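Local coordinates for small ribosomal subunit protein bS6 (Aquifex aeolicus, PDB 2J5A), which probably binds 16S ribosomal RNA together with protein bS18 as a structural component of the small ribosomal subunit, at residues L20-E23 / E24-K27; L82-Q85 / L86-D89. All coordinates share one frame; numbering follows the deposited sequence.

Contact 1. Residues L20-E23 / E24-K27; sequences LSEE and EMKK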
loop_
_atom_site.group_PDB
_atom_site.type_symbol
_atom_site.label_atom_id
_atom_site.label_comp_id
_atom_site.label_asym_id
_atom_site.label_seq_id
_atom_site.Cartn_x
_atom_site.Cartn_y
_atom_site.Cartn_z
ATOM N N LEU A 20 -0.312 5.210 -16.235
ATOM C CA LEU A 20 -0.471 3.773 -16.389
ATOM C C LEU A 20 -1.919 3.485 -16.760
ATOM O O LEU A 20 -2.814 4.176 -16.314
ATOM C CB LEU A 20 -0.137 3.027 -15.077
ATOM C CG LEU A 20 1.318 2.667 -14.738
ATOM C CD1 LEU A 20 2.252 3.850 -14.827
ATOM C CD2 LEU A 20 1.374 2.067 -13.351
ATOM N N SER A 21 -2.145 2.431 -17.528
ATOM C CA SER A 21 -3.480 2.017 -17.884
ATOM C C SER A 21 -4.164 1.395 -16.682
ATOM O O SER A 21 -3.506 0.915 -15.759
ATOM C CB SER A 21 -3.442 0.978 -19.008
ATOM O OG SER A 21 -3.014 -0.294 -18.524
ATOM N N GLU A 22 -5.491 1.374 -16.721
ATOM C CA GLU A 22 -6.274 0.640 -15.735
ATOM C C GLU A 22 -5.721 -0.745 -15.461
ATOM O O GLU A 22 -5.719 -1.195 -14.317
ATOM C CB GLU A 22 -7.718 0.498 -16.213
ATOM C CG GLU A 22 -8.642 -0.138 -15.201
ATOM C CD GLU A 22 -8.783 0.684 -13.934
ATOM O OE1 GLU A 22 -8.477 1.901 -13.956
ATOM O OE2 GLU A 22 -9.220 0.104 -12.924
ATOM N N GLU A 23 -5.287 -1.427 -16.521
ATOM C CA GLU A 23 -4.785 -2.798 -16.414
ATOM C C GLU A 23 -3.434 -2.815 -15.669
ATOM O O GLU A 23 -3.183 -3.701 -14.854
ATOM C CB GLU A 23 -4.634 -3.443 -17.815
ATOM C CG GLU A 23 -5.937 -3.526 -18.680
ATOM C CD GLU A 23 -6.049 -2.439 -19.793
ATOM O OE1 GLU A 23 -6.406 -1.268 -19.523
ATOM O OE2 GLU A 23 -5.814 -2.769 -20.974
ATOM N N GLU A 24 -2.587 -1.828 -15.954
ATOM C CA GLU A 24 -1.305 -1.679 -15.272
ATOM C C GLU A 24 -1.464 -1.337 -13.770
ATOM O O GLU A 24 -0.747 -1.877 -12.931
ATOM C CB GLU A 24 -0.452 -0.615 -15.973
ATOM C CG GLU A 24 0.084 -1.091 -17.333
ATOM C CD GLU A 24 0.752 -0.003 -18.144
ATOM O OE1 GLU A 24 0.236 1.123 -18.232
ATOM O OE2 GLU A 24 1.810 -0.277 -18.728
ATOM N N MET A 25 -2.410 -0.450 -13.456
ATOM C CA MET A 25 -2.694 -0.065 -12.083
ATOM C C MET A 25 -3.139 -1.262 -11.257
ATOM O O MET A 25 -2.615 -1.493 -10.176
ATOM C CB MET A 25 -3.750 1.039 -12.032
ATOM C CG MET A 25 -3.212 2.396 -12.449
ATOM S SD MET A 25 -4.510 3.582 -12.845
ATOM C CE MET A 25 -3.547 5.018 -13.278
ATOM N N LYS A 26 -4.086 -2.035 -11.776
ATOM C CA LYS A 26 -4.562 -3.217 -11.057
ATOM C C LYS A 26 -3.447 -4.247 -10.868
ATOM O O LYS A 26 -3.349 -4.855 -9.821
ATOM C CB LYS A 26 -5.763 -3.843 -11.770
ATOM C CG LYS A 26 -7.073 -3.063 -11.636
ATOM C CD LYS A 26 -7.653 -3.233 -10.238
ATOM C CE LYS A 26 -9.176 -3.213 -10.247
ATOM N NZ LYS A 26 -9.712 -3.141 -8.852
ATOM N N LYS A 27 -2.609 -4.422 -11.880
ATOM C CA LYS A 27 -1.442 -5.310 -11.807
ATOM C C LYS A 27 -0.455 -4.853 -10.719
ATOM O O LYS A 27 -0.010 -5.656 -9.906
ATOM C CB LYS A 27 -0.753 -5.361 -13.181
ATOM C CG LYS A 27 0.456 -6.307 -13.288
ATOM C CD LYS A 27 0.060 -7.760 -13.449
ATOM C CE LYS A 27 1.245 -8.714 -13.141
ATOM N NZ LYS A 27 1.095 -10.066 -13.820
#
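Ser21 and Glu24 clasp each other through two reciprocal hydrogen bonds. Glu24 N donates to Ser21 OG at 3.0 Å, and Ser21 N returns a bond to Glu24 OE1 at 2.8 Å, nearly straight at 168° and received on the anti lone pair of the carboxylate. The serine hydroxyl can turn back onto the helix because OG sits between its own N and carbonyl carbon (chi1 74°); Glu24 runs extended beyond CG, which carries its carboxylate past the hydroxyl to the amide of Ser21 itself.

Main-chain bonds continue the pattern: Met25 N to Ser21 O, Lys26 N to Glu22 O and Lys27 N to Glu23 O are the opening i to i+4 links of the helix.

Apolar contacts are fewer. Leu20 lies across the Glu24 side chain at about a right angle, with CB 3.8 Å from Glu24 CB, and also meets Met25, whose CG is 4.1 Å from Leu20 CB.

Charge plays a looser part. Glu22 and Lys26 run alongside each other, yet Glu22 OE2 and Lys26 NZ stay 5.2 Å apart, and each charge has a firmer salt bridge outside the turn, Glu22 with Arg65 and Lys26 with Asp48.

With Ser21 as N-cap, the paired bonds make a capping box, a classic helix start, here opening helix 22-38 of the S6 fold.

Contact 2. Residues L82-Q85 / L86-D89; sequences LDFQ and LKID. With NA (sodium ion), chain B.
Leu86 and Lys87, whose amides bond back to Leu82 O and Asp83 O, turn their own carbonyls onto a sodium ion at the end of the helix. Leu86 O binds it at 2.4 Å and Lys87 O at 2.5 Å; Asp89 O, a water and Val92 O complete the site. The last turn is closed by Ile88 N to Phe84 O and by Asp89 N to Gln85 O.

On one flank, Phe84 CG stands opposite the backbone N (chi1 -173°), which swings the ring toward Ile88; Ile88 CG2 rests over one face, 4.0 Å from the centroid and 17° off the normal, a CH-pi contact offset toward the rim. Asp83 OD2 and Lys87 NZ are 4.3 Å apart, near enough for a loose attraction but not for a salt bridge.

On the buried flank Leu82 and Leu86 lie side by side, CG of the first 4.2 Å from CD1 of the second, and both reach Thr12 of strand 8-16. An alanine in place of Leu86 would probably leave a gap beside Leu82 and Thr12.

Carbonyl oxygens at a helix C-terminus carry the negative end of the helix dipole, and the cation is likely to offset that charge while tying the turn to the start of strand 92-100.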
loop_
_atom_site.group_PDB
_atom_site.type_symbol
_atom_site.label_atom_id
_atom_site.label_comp_id
_atom_site.label_asym_id
_atom_site.label_seq_id
_atom_site.Cartn_x
_atom_site.Cartn_y
_atom_site.Cartn_z
ATOM N N LEU A 82 8.646 -2.427 2.610
ATOM C CA LEU A 82 7.553 -2.054 1.734
ATOM C C LEU A 82 7.760 -0.615 1.334
ATOM O O LEU A 82 7.613 -0.228 0.172
ATOM C CB LEU A 82 6.237 -2.225 2.495
ATOM C CG LEU A 82 4.912 -2.084 1.790
ATOM C CD1 LEU A 82 4.859 -2.848 0.465
ATOM C CD2 LEU A 82 3.826 -2.564 2.753
ATOM N N ASP A 83 8.146 0.172 2.315
ATOM C CA ASP A 83 8.483 1.546 2.103
ATOM C C ASP A 83 9.633 1.732 1.097
ATOM O O ASP A 83 9.574 2.617 0.223
ATOM C CB ASP A 83 8.853 2.146 3.444
ATOM C CG ASP A 83 9.041 3.612 3.378
ATOM O OD1 ASP A 83 8.028 4.320 3.487
ATOM O OD2 ASP A 83 10.200 4.052 3.247
ATOM N N PHE A 84 10.684 0.928 1.217
ATOM C CA PHE A 84 11.802 1.014 0.273
ATOM C C PHE A 84 11.339 0.624 -1.133
ATOM O O PHE A 84 11.606 1.314 -2.099
ATOM C CB PHE A 84 12.950 0.090 0.681
ATOM C CG PHE A 84 14.184 0.252 -0.159
ATOM C CD1 PHE A 84 14.919 1.416 -0.101
ATOM C CD2 PHE A 84 14.595 -0.745 -1.013
ATOM C CE1 PHE A 84 16.057 1.574 -0.857
ATOM C CE2 PHE A 84 15.739 -0.584 -1.788
ATOM C CZ PHE A 84 16.466 0.574 -1.698
ATOM N N GLN A 85 10.641 -0.501 -1.214
ATOM C CA GLN A 85 10.079 -0.987 -2.480
ATOM C C GLN A 85 9.166 0.048 -3.161
ATOM O O GLN A 85 9.241 0.252 -4.376
ATOM C CB GLN A 85 9.298 -2.259 -2.214
ATOM C CG GLN A 85 8.811 -2.977 -3.459
ATOM C CD GLN A 85 9.879 -3.867 -4.099
ATOM O OE1 GLN A 85 11.094 -3.675 -3.902
ATOM N NE2 GLN A 85 9.421 -4.833 -4.890
ATOM N N LEU A 86 8.305 0.710 -2.390
ATOM C CA LEU A 86 7.395 1.680 -2.989
ATOM C C LEU A 86 8.139 2.969 -3.334
ATOM O O LEU A 86 7.820 3.615 -4.329
ATOM C CB LEU A 86 6.179 1.946 -2.098
ATOM C CG LEU A 86 5.262 0.762 -1.690
ATOM C CD1 LEU A 86 4.284 1.241 -0.648
ATOM C CD2 LEU A 86 4.523 0.132 -2.856
ATOM N N LYS A 87 9.116 3.342 -2.507
ATOM C CA LYS A 87 10.032 4.445 -2.801
ATOM C C LYS A 87 10.712 4.261 -4.180
ATOM O O LYS A 87 10.548 5.101 -5.073
ATOM C CB LYS A 87 11.097 4.588 -1.704
ATOM C CG LYS A 87 11.891 5.893 -1.764
ATOM C CD LYS A 87 13.132 5.968 -0.827
ATOM C CE LYS A 87 12.977 5.269 0.539
ATOM N NZ LYS A 87 13.680 5.965 1.659
ATOM N N ILE A 88 11.422 3.159 -4.374
ATOM C CA ILE A 88 12.193 2.993 -5.600
ATOM C C ILE A 88 11.329 2.705 -6.842
ATOM O O ILE A 88 11.753 3.026 -7.955
ATOM C CB ILE A 88 13.348 1.949 -5.447
ATOM C CG1 ILE A 88 12.811 0.518 -5.346
ATOM C CG2 ILE A 88 14.183 2.301 -4.221
ATOM C CD1 ILE A 88 13.880 -0.540 -5.335
ATOM N N ASP A 89 10.135 2.126 -6.662
ATOM C CA ASP A 89 9.202 1.938 -7.775
ATOM C C ASP A 89 8.852 3.286 -8.340
ATOM O O ASP A 89 8.236 4.116 -7.656
ATOM C CB ASP A 89 7.918 1.235 -7.339
ATOM C CG ASP A 89 7.096 0.736 -8.518
ATOM O OD1 ASP A 89 7.006 1.415 -9.552
ATOM O OD2 ASP A 89 6.534 -0.357 -8.428
HETATM NA NA NA B . 8.160 5.357 -5.871
HETATM O O HOH W 1 9.108 7.144 -6.531
#

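How the contacts relate
Both contacts are local, made along the end of a helix: contact 1 starts helix 22-38 and contact 2 finishes helix 78-88. Their centres lie 18 Å apart and their nearest atoms about 7 Å, without touching. Contact 1 is a surface contact with Met25 as its one buried residue; contact 2 is partly buried, its leucines facing strands and the other helix. The difference in chemistry is consistent with the polarity of the two helix ends. At the helix N-terminus side chains satisfy amides, whereas at the helix C-terminus a cation gathers carbonyls. Asp89 joins the two elements by a salt bridge to Lys28, one residue beyond contact 1.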